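Local coordinates for hypothetical sugar binding protein (Bacteroides thetaiotaomicron, PDB 3SEE) that is of unknown function but has a galactose-binding domain-like fold and probably binds a carbohydrate, at residues K30-A33 and G34-F37; N73-W76 and Y77-F80; F131-R134 and D135-A138. All blocks are in the same frame, centred on the assembly; numbering follows the deposited sequence.

Interaction 1 of 3, residues K30-A33 and G34-F37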
ATOM      1  N   LYS A  30       2.878   7.048 -14.131  1.00  9.47           N
ATOM      2  CA  LYS A  30       3.913   8.041 -14.427  1.00 10.11           C
ATOM      3  C   LYS A  30       5.065   8.022 -13.458  1.00  9.84           C
ATOM      4  O   LYS A  30       6.015   8.763 -13.645  1.00 11.88           O
ATOM      5  CB  LYS A  30       3.284   9.437 -14.406  1.00 11.63           C
ATOM      6  CG  LYS A  30       2.168   9.638 -15.422  1.00 15.59           C
ATOM      7  CD  LYS A  30       1.442  10.968 -15.126  1.00 20.16           C
ATOM      8  CE  LYS A  30       0.201  11.172 -15.933  1.00 24.21           C
ATOM      9  NZ  LYS A  30       0.573  11.341 -17.339  1.00 25.10           N
ATOM     10  N   ALA A  31       5.006   7.175 -12.435  1.00  9.38           N
ATOM     11  CA  ALA A  31       6.067   7.140 -11.443  1.00  9.81           C
ATOM     12  C   ALA A  31       7.317   6.453 -11.981  1.00  9.70           C
ATOM     13  O   ALA A  31       7.220   5.452 -12.681  1.00 10.14           O
ATOM     14  CB  ALA A  31       5.597   6.404 -10.200  1.00 10.60           C
ATOM     15  N   THR A  32       8.480   6.982 -11.637  1.00 10.89           N
ATOM     16  CA  THR A  32       9.753   6.326 -11.900  1.00 11.09           C
ATOM     17  C   THR A  32       9.905   5.177 -10.917  1.00 10.05           C
ATOM     18  O   THR A  32       9.739   5.349  -9.709  1.00 11.86           O
ATOM     19  CB  THR A  32      10.906   7.319 -11.683  1.00 11.86           C
ATOM     20  OG1 THR A  32      10.679   8.470 -12.506  1.00 15.43           O
ATOM     21  CG2 THR A  32      12.253   6.669 -12.007  1.00 14.56           C
ATOM     22  N   ALA A  33      10.205   3.992 -11.426  1.00  9.89           N
ATOM     23  CA  ALA A  33      10.374   2.833 -10.578  1.00 10.64           C
ATOM     24  C   ALA A  33      11.612   2.943  -9.725  1.00 10.98           C
ATOM     25  O   ALA A  33      12.559   3.647 -10.052  1.00 12.38           O
ATOM     26  CB  ALA A  33      10.411   1.561 -11.412  1.00 12.25           C
ATOM     27  N   GLY A  34      11.566   2.259  -8.586  1.00 11.76           N
ATOM     28  CA  GLY A  34      12.701   2.210  -7.687  1.00 13.18           C
ATOM     29  C   GLY A  34      12.908   3.434  -6.837  1.00 13.32           C
ATOM     30  O   GLY A  34      13.995   3.633  -6.290  1.00 16.00           O
ATOM     31  N   GLU A  35      11.880   4.261  -6.753  0.50 12.22           N
ATOM     32  CA  GLU A  35      11.880   5.505  -6.000  0.50 12.52           C
ATOM     33  C   GLU A  35      10.554   5.504  -5.266  0.50 10.92           C
ATOM     34  O   GLU A  35       9.635   4.805  -5.698  0.50  9.29           O
ATOM     35  CB  GLU A  35      11.930   6.684  -6.962  0.50 12.87           C
ATOM     36  CG  GLU A  35      13.202   6.723  -7.779  0.50 15.63           C
ATOM     37  CD  GLU A  35      13.444   8.033  -8.466  0.50 18.66           C
ATOM     38  OE1 GLU A  35      12.589   8.955  -8.368  0.50 18.61           O
ATOM     39  OE2 GLU A  35      14.511   8.124  -9.123  0.50 22.00           O
ATOM     40  N   TRP A  36      10.441   6.265  -4.176  1.00  9.51           N
ATOM     41  CA  TRP A  36       9.138   6.553  -3.606  1.00  8.74           C
ATOM     42  C   TRP A  36       8.438   7.662  -4.376  1.00  9.39           C
ATOM     43  O   TRP A  36       9.070   8.591  -4.870  1.00 10.11           O
ATOM     44  CB  TRP A  36       9.277   6.971  -2.146  1.00  8.61           C
ATOM     45  CG  TRP A  36       9.779   5.891  -1.273  1.00  8.75           C
ATOM     46  CD1 TRP A  36      11.041   5.762  -0.779  1.00  9.55           C
ATOM     47  CD2 TRP A  36       9.030   4.780  -0.751  1.00  8.07           C
ATOM     48  NE1 TRP A  36      11.131   4.642   0.001  1.00 10.13           N
ATOM     49  CE2 TRP A  36       9.916   4.014   0.030  1.00  9.20           C
ATOM     50  CE3 TRP A  36       7.713   4.329  -0.912  1.00  8.82           C
ATOM     51  CZ2 TRP A  36       9.506   2.859   0.685  1.00 10.03           C
ATOM     52  CZ3 TRP A  36       7.324   3.192  -0.253  1.00  9.43           C
ATOM     53  CH2 TRP A  36       8.223   2.462   0.520  1.00 10.09           C
ATOM     54  N   PHE A  37       7.119   7.568  -4.438  1.00  8.88           N
ATOM     55  CA  PHE A  37       6.290   8.642  -4.930  1.00  8.73           C
ATOM     56  C   PHE A  37       5.173   8.947  -3.958  1.00  8.25           C
ATOM     57  O   PHE A  37       4.751   8.088  -3.176  1.00  8.92           O
ATOM     58  CB  PHE A  37       5.753   8.359  -6.347  1.00  9.70           C
ATOM     59  CG  PHE A  37       4.834   7.183  -6.453  1.00  9.11           C
ATOM     60  CD1 PHE A  37       3.492   7.313  -6.197  1.00  9.65           C
ATOM     61  CD2 PHE A  37       5.303   5.953  -6.854  1.00  9.38           C
ATOM     62  CE1 PHE A  37       2.630   6.221  -6.345  1.00 10.42           C
ATOM     63  CE2 PHE A  37       4.453   4.872  -7.001  1.00  9.96           C
ATOM     64  CZ  PHE A  37       3.114   5.012  -6.762  1.00 10.50           C
TER
HETATM   65  O   HOH W   1       8.078   4.414  -7.827  1.00  9.91           O
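A31 and F37 form the tight part of this local contact, on the inner side of a loop that turns back on itself. The methyl carbon A31 CB sits 3.4 Å from F37 CD2. It approaches the ring obliquely, and F37 CE2 is its next neighbour at 3.7 Å. CG of F37 stands between the backbone N and the carbonyl carbon (chi1 64°), which brings the ring back beside A31. Both residues are buried. F37 lies on strand 36-40.

The other side of the loop is looser. T32 is exposed and E35 partly so. E35 is modelled in two conformers. In the one described, the two side chains cross at a slant, with T32 CG2 3.9 Å from E35 OE2. This is a methyl beside a carboxylate oxygen, not a hydrogen bond. The aliphatic part of E35 also lies near the backbone of the loop, with E35 CB 3.8 Å from T32 O. At the bend, G34 takes a positive phi of 78°.

No direct hydrogen bond joins 30-33 to 34-37. One water bridges them instead. It donates to T32 O and to E35 O, at 2.7 Å from each of these oxygens. The same water lies in the plane of the F37 ring, at its edge.

Further bonds tie the loop to strand 79-85. A31 O accepts from R84 NH1, and G34 and F37 make backbone hydrogen bonds with R84 and G82. Between the two halves of the loop, the link is an apolar touch inside and a water at the polar backbone; the bonds to strand 79-85 come in addition. T32 O and E35 O are both acceptors, so a donor such as this water is needed to join them.

Interaction 2 of 3, residues N73-W76 and Y77-F80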
ATOM      1  N   ASN A  73     -12.795   9.754   5.632  1.00 12.28           N
ATOM      2  CA  ASN A  73     -11.637   8.916   5.344  1.00 11.81           C
ATOM      3  C   ASN A  73     -11.175   9.125   3.913  1.00 11.43           C
ATOM      4  O   ASN A  73     -11.974   9.425   3.014  1.00 13.23           O
ATOM      5  CB  ASN A  73     -11.981   7.431   5.548  1.00 12.81           C
ATOM      6  CG  ASN A  73     -12.288   7.080   6.990  1.00 15.00           C
ATOM      7  OD1 ASN A  73     -12.019   7.823   7.928  1.00 13.31           O
ATOM      8  ND2 ASN A  73     -12.872   5.892   7.165  1.00 22.15           N
ATOM      9  N   THR A  74      -9.881   8.955   3.682  1.00  9.96           N
ATOM     10  CA  THR A  74      -9.352   9.124   2.343  1.00  9.52           C
ATOM     11  C   THR A  74      -9.491   7.853   1.517  1.00  9.23           C
ATOM     12  O   THR A  74      -9.557   6.736   2.042  1.00 10.12           O
ATOM     13  CB  THR A  74      -7.904   9.654   2.384  1.00  9.39           C
ATOM     14  OG1 THR A  74      -7.044   8.719   3.052  1.00  9.15           O
ATOM     15  CG2 THR A  74      -7.795  10.998   3.082  1.00 11.27           C
ATOM     16  N   SER A  75      -9.492   8.046   0.210  1.00  9.51           N
ATOM     17  CA  SER A  75      -9.751   6.984  -0.762  0.50  9.08           C
ATOM     18  C   SER A  75      -8.519   6.145  -1.048  1.00  9.22           C
ATOM     19  O   SER A  75      -7.443   6.696  -1.244  1.00  9.17           O
ATOM     20  CB  SER A  75     -10.176   7.624  -2.082  0.50  9.59           C
ATOM     21  OG  SER A  75     -10.160   6.682  -3.136  0.50  8.66           O
ATOM     22  N   TRP A  76      -8.693   4.831  -1.161  1.00  9.21           N
ATOM     23  CA  TRP A  76      -7.576   3.928  -1.393  1.00  9.07           C
ATOM     24  C   TRP A  76      -6.788   4.244  -2.637  1.00  8.79           C
ATOM     25  O   TRP A  76      -5.597   3.933  -2.707  1.00  9.34           O
ATOM     26  CB  TRP A  76      -8.070   2.468  -1.429  1.00  9.66           C
ATOM     27  CG  TRP A  76      -8.930   2.099  -2.587  1.00  9.81           C
ATOM     28  CD1 TRP A  76     -10.284   2.122  -2.640  1.00 11.05           C
ATOM     29  CD2 TRP A  76      -8.500   1.626  -3.877  1.00  9.52           C
ATOM     30  NE1 TRP A  76     -10.724   1.680  -3.859  1.00 11.61           N
ATOM     31  CE2 TRP A  76      -9.649   1.352  -4.630  1.00 10.24           C
ATOM     32  CE3 TRP A  76      -7.255   1.343  -4.443  1.00  9.77           C
ATOM     33  CZ2 TRP A  76      -9.594   0.896  -5.941  1.00 11.02           C
ATOM     34  CZ3 TRP A  76      -7.192   0.882  -5.739  1.00  9.64           C
ATOM     35  CH2 TRP A  76      -8.357   0.665  -6.479  1.00 10.68           C
ATOM     36  N   TYR A  77      -7.446   4.829  -3.644  1.00  8.63           N
ATOM     37  CA  TYR A  77      -6.801   5.091  -4.930  1.00  9.01           C
ATOM     38  C   TYR A  77      -6.353   6.544  -5.090  1.00  9.02           C
ATOM     39  O   TYR A  77      -5.839   6.910  -6.145  1.00  9.91           O
ATOM     40  CB  TYR A  77      -7.695   4.647  -6.106  1.00  9.45           C
ATOM     41  CG  TYR A  77      -9.025   5.346  -6.190  1.00 11.03           C
ATOM     42  CD1 TYR A  77      -9.196   6.522  -6.912  1.00 13.48           C
ATOM     43  CD2 TYR A  77     -10.131   4.822  -5.568  1.00 13.33           C
ATOM     44  CE1 TYR A  77     -10.440   7.155  -6.986  1.00 15.53           C
ATOM     45  CE2 TYR A  77     -11.374   5.447  -5.634  1.00 16.89           C
ATOM     46  CZ  TYR A  77     -11.524   6.609  -6.344  1.00 16.97           C
ATOM     47  OH  TYR A  77     -12.772   7.238  -6.419  1.00 22.40           O
ATOM     48  N   LYS A  78      -6.558   7.371  -4.067  1.00  8.36           N
ATOM     49  CA  LYS A  78      -6.211   8.792  -4.154  1.00  8.76           C
ATOM     50  C   LYS A  78      -5.001   9.217  -3.335  1.00  8.69           C
ATOM     51  O   LYS A  78      -4.273  10.088  -3.775  1.00 10.52           O
ATOM     52  CB  LYS A  78      -7.384   9.686  -3.772  1.00  9.34           C
ATOM     53  CG  LYS A  78      -8.593   9.546  -4.680  1.00 11.01           C
ATOM     54  CD  LYS A  78      -9.654  10.576  -4.313  1.00 13.31           C
ATOM     55  CE  LYS A  78     -10.925  10.313  -5.059  1.00 17.06           C
ATOM     56  NZ  LYS A  78     -11.959  11.340  -4.665  1.00 21.51           N
ATOM     57  N   ALA A  79      -4.816   8.673  -2.126  1.00  8.44           N
ATOM     58  CA  ALA A  79      -3.787   9.203  -1.214  1.00  8.43           C
ATOM     59  C   ALA A  79      -2.988   8.052  -0.602  1.00  8.15           C
ATOM     60  O   ALA A  79      -3.512   7.272   0.211  1.00  8.31           O
ATOM     61  CB  ALA A  79      -4.427  10.051  -0.126  1.00  9.52           C
ATOM     62  N   PHE A  80      -1.711   7.972  -0.952  1.00  7.36           N
ATOM     63  CA  PHE A  80      -0.854   6.925  -0.447  1.00  7.40           C
ATOM     64  C   PHE A  80       0.604   7.226  -0.767  1.00  7.47           C
ATOM     65  O   PHE A  80       0.900   8.038  -1.645  1.00  8.02           O
ATOM     66  CB  PHE A  80      -1.258   5.522  -0.970  1.00  7.79           C
ATOM     67  CG  PHE A  80      -1.328   5.398  -2.454  1.00  7.12           C
ATOM     68  CD1 PHE A  80      -2.510   5.636  -3.139  1.00  8.22           C
ATOM     69  CD2 PHE A  80      -0.244   4.929  -3.170  1.00  7.90           C
ATOM     70  CE1 PHE A  80      -2.578   5.453  -4.521  1.00  9.07           C
ATOM     71  CE2 PHE A  80      -0.325   4.754  -4.546  1.00  8.78           C
ATOM     72  CZ  PHE A  80      -1.486   5.002  -5.209  1.00  8.79           C
TER
HETATM   73  O   HOH W   2      -6.091   7.061   1.152  1.00  9.65           O
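S75 and K78 are joined across a tight turn that leads into strand 79-85, part of the mixed sheet of a galactose-binding domain-like fold. The backbone and polar bonds come first. K78 N donates to S75 O at 3.0 Å, nearly straight at 164°, from above the carbonyl plane. A79 N adds a weak bond to the same oxygen. A water between the turn and the strand also donates to S75 O and to A79 O, and accepts from T74 OG1. Three donors, one of them weak, share S75 O. W76 O accepts from Y112 OH and sits near the F80 ring.

The aromatic contacts involve W76 and Y77. The edge of Y77 meets the face of the W76 five-membered ring, a T-shaped pair with planes at 78°. Y77 CB adds a CH-pi contact, 3.7 Å from the centroid of the W76 six-membered ring. Both side chains place CG between the backbone N and the carbonyl carbon (chi1 68° for W76), and this brings Y77 over the indole.

In the apolar contact, K78 CG lies 3.6 Å from S75 CB, and the extended lysine chain runs on alongside the serine.

S75 is modelled in two conformers. In the conformer described, S75 OG takes a weak bond from Y77 N at 3.3 Å. It also lies over one face of the Y77 ring, 3.0 Å from Y77 CE2.

Interaction 3 of 3, residues F131-R134 and D135-A138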
ATOM      1  N   PHE A 131      -2.141  -8.352  -5.861  1.00  7.50           N
ATOM      2  CA  PHE A 131      -1.712  -9.597  -5.232  1.00  7.65           C
ATOM      3  C   PHE A 131      -2.544  -9.888  -3.976  1.00  7.58           C
ATOM      4  O   PHE A 131      -2.948  -8.974  -3.252  1.00  8.05           O
ATOM      5  CB  PHE A 131      -0.248  -9.540  -4.871  1.00  7.75           C
ATOM      6  CG  PHE A 131       0.662  -9.470  -6.059  1.00  7.51           C
ATOM      7  CD1 PHE A 131       0.645 -10.463  -7.016  1.00  8.23           C
ATOM      8  CD2 PHE A 131       1.537  -8.406  -6.241  1.00  8.27           C
ATOM      9  CE1 PHE A 131       1.497 -10.398  -8.115  1.00  8.98           C
ATOM     10  CE2 PHE A 131       2.373  -8.329  -7.337  1.00  9.05           C
ATOM     11  CZ  PHE A 131       2.361  -9.332  -8.269  1.00  9.29           C
HETATM   12  N   MSE A 132      -2.825 -11.159  -3.744  1.00  7.66           N
HETATM   13  CA  MSE A 132      -3.651 -11.566  -2.624  1.00  7.54           C
HETATM   14  C   MSE A 132      -2.863 -11.590  -1.327  1.00  8.02           C
HETATM   15  O   MSE A 132      -1.798 -12.192  -1.237  1.00  8.43           O
HETATM   16  CB  MSE A 132      -4.204 -12.957  -2.898  1.00  8.07           C
HETATM   17  CG  MSE A 132      -5.312 -13.355  -1.907  1.00  8.65           C
HETATM   18 SE   MSE A 132      -5.813 -15.229  -2.069  0.75  8.27          SE
HETATM   19  CE  MSE A 132      -4.520 -15.973  -0.826  1.00 12.40           C
ATOM     20  N   ARG A 133      -3.432 -11.000  -0.286  1.00  8.41           N
ATOM     21  CA  ARG A 133      -2.802 -11.163   1.000  0.50  9.36           C
ATOM     22  C   ARG A 133      -2.929 -12.659   1.398  1.00  9.63           C
ATOM     23  O   ARG A 133      -3.942 -13.329   1.190  1.00  9.58           O
ATOM     24  CB  ARG A 133      -3.298 -10.144   2.035  0.50 10.51           C
ATOM     25  CG  ARG A 133      -4.721 -10.328   2.482  0.50 10.91           C
ATOM     26  CD  ARG A 133      -5.191  -9.207   3.430  0.50  9.84           C
ATOM     27  NE  ARG A 133      -6.596  -9.415   3.650  0.50  7.96           N
ATOM     28  CZ  ARG A 133      -7.106 -10.288   4.509  0.50  8.58           C
ATOM     29  NH1 ARG A 133      -6.328 -11.030   5.274  0.50  8.71           N
ATOM     30  NH2 ARG A 133      -8.420 -10.403   4.590  0.50  8.61           N
ATOM     31  N   ARG A 134      -1.844 -13.200   1.902  1.00  9.92           N
ATOM     32  CA  ARG A 134      -1.734 -14.631   2.048  1.00 10.52           C
ATOM     33  C   ARG A 134      -2.784 -15.245   2.947  1.00  9.49           C
ATOM     34  O   ARG A 134      -3.268 -16.349   2.682  1.00 10.85           O
ATOM     35  CB  ARG A 134      -0.346 -14.954   2.551  1.00 12.46           C
ATOM     36  CG  ARG A 134       0.075 -16.268   2.319  1.00 15.17           C
ATOM     37  CD  ARG A 134       1.581 -16.407   2.354  1.00 11.57           C
ATOM     38  NE  ARG A 134       1.752 -17.805   2.091  1.00 11.09           N
ATOM     39  CZ  ARG A 134       2.257 -18.678   2.935  1.00 10.84           C
ATOM     40  NH1 ARG A 134       2.693 -18.300   4.124  1.00 12.89           N
ATOM     41  NH2 ARG A 134       2.403 -19.917   2.540  1.00 10.67           N
ATOM     42  N   ASP A 135      -3.174 -14.513   3.988  1.00  8.68           N
ATOM     43  CA  ASP A 135      -4.168 -14.999   4.936  0.50  9.15           C
ATOM     44  C   ASP A 135      -5.610 -14.794   4.481  1.00  9.61           C
ATOM     45  O   ASP A 135      -6.538 -15.094   5.210  1.00 11.52           O
ATOM     46  CB  ASP A 135      -3.955 -14.364   6.319  0.50  9.01           C
ATOM     47  CG  ASP A 135      -2.907 -15.080   7.126  0.50  9.45           C
ATOM     48  OD1 ASP A 135      -2.891 -16.319   7.077  0.50  7.18           O
ATOM     49  OD2 ASP A 135      -2.077 -14.409   7.781  0.50 10.59           O
ATOM     50  N   TYR A 136      -5.827 -14.311   3.260  1.00  8.85           N
ATOM     51  CA  TYR A 136      -7.215 -14.112   2.809  1.00  8.59           C
ATOM     52  C   TYR A 136      -7.930 -15.442   2.628  1.00  9.05           C
ATOM     53  O   TYR A 136      -7.405 -16.369   2.025  1.00  9.70           O
ATOM     54  CB  TYR A 136      -7.270 -13.349   1.491  1.00  9.14           C
ATOM     55  CG  TYR A 136      -8.672 -13.091   0.973  1.00  8.24           C
ATOM     56  CD1 TYR A 136      -9.606 -12.457   1.772  1.00  9.48           C
ATOM     57  CD2 TYR A 136      -9.044 -13.447  -0.304  1.00  9.45           C
ATOM     58  CE1 TYR A 136     -10.874 -12.190   1.314  1.00  8.49           C
ATOM     59  CE2 TYR A 136     -10.298 -13.165  -0.776  1.00  9.64           C
ATOM     60  CZ  TYR A 136     -11.231 -12.532   0.023  1.00  9.18           C
ATOM     61  OH  TYR A 136     -12.493 -12.248  -0.457  1.00 10.29           O
ATOM     62  N   ASP A 137      -9.148 -15.477   3.143  1.00  9.43           N
ATOM     63  CA  ASP A 137     -10.068 -16.607   2.932  1.00 11.18           C
ATOM     64  C   ASP A 137     -11.460 -15.992   2.773  1.00 10.55           C
ATOM     65  O   ASP A 137     -12.022 -15.475   3.736  1.00 12.13           O
ATOM     66  CB  ASP A 137      -9.970 -17.551   4.143  1.00 11.81           C
ATOM     67  CG  ASP A 137     -10.896 -18.739   4.080  1.00 14.57           C
ATOM     68  OD1 ASP A 137     -11.975 -18.644   3.516  1.00 15.93           O
ATOM     69  OD2 ASP A 137     -10.530 -19.779   4.683  1.00 18.80           O
ATOM     70  N   ALA A 138     -11.992 -16.012   1.549  1.00 11.45           N
ATOM     71  CA  ALA A 138     -13.256 -15.318   1.242  1.00 12.86           C
ATOM     72  C   ALA A 138     -14.431 -15.915   1.976  1.00 13.88           C
ATOM     73  O   ALA A 138     -15.391 -15.213   2.266  1.00 15.24           O
ATOM     74  CB  ALA A 138     -13.550 -15.328  -0.278  1.00 14.01           C
TER
HETATM   75  O   HOH W   3      -5.383 -18.025   2.948  1.00 12.91           O
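M132 and R133 both reach the Y136 side chain, from different sides of its ring. M132 is a selenomethionine. Its CG lies 3.9 Å from Y136 CB, and its SE stands at the ring edge, 5.4 Å from the centroid. This is a Met-aromatic contact made at the edge rather than over the face. M132 and Y136 cross at about a right angle.

R133 comes to the CD1 edge, while M132 is at CD2. R133 is modelled in two conformers. In the one described, its NH2 is 3.7 Å from Y136 CD1, near the ring plane, and the guanidinium is turned 67° from that plane. One face of the guanidinium has Y136 CA above it, toward its rim. CG of Y136 is anti to the backbone N (chi1 -179°), which carries the ring out between these two partners.

The backbone makes a type I beta turn from R133 to Y136, at the end of strand 130-133. It is closed by Y136 N donating to R133 O at 3.0 Å, with the donor above the carbonyl plane. A water bridges the carbonyls R134 O and Y136 O, donating to the first at 2.7 Å and to the second at 2.8 Å.

Further out, loop residues hold the arginine. R133 NE donates to S145 O, and R133 NH2 to Q141 OE1. The Y136 side chain also touches Q141 and K178, and M132 packs on Q170 of strand 170-172.

Overall arrangement
Interactions 1 and 2 serve the same sheet. Strands 36-40 and 79-85 are neighbours in it, and the two contacts touch where F37 CE1 meets F80 CE2 at 3.8 Å. Interaction 3 belongs to the other, antiparallel sheet and lies on the opposite side of the chain's centre from interaction 1, their centres about 26 Å apart. Interactions 1 and 2 are partly buried at loops entering strands; interaction 3 is mostly buried at a strand's exit, with R134 and D135 exposed. Each has a bridging water. Interaction 1 lacks direct hydrogen bonds, whereas 2 and 3 have backbone turn bonds. Aromatic chemistry differs too: methyl-ring in 1, ring-ring in 2, selenium and guanidinium in 3.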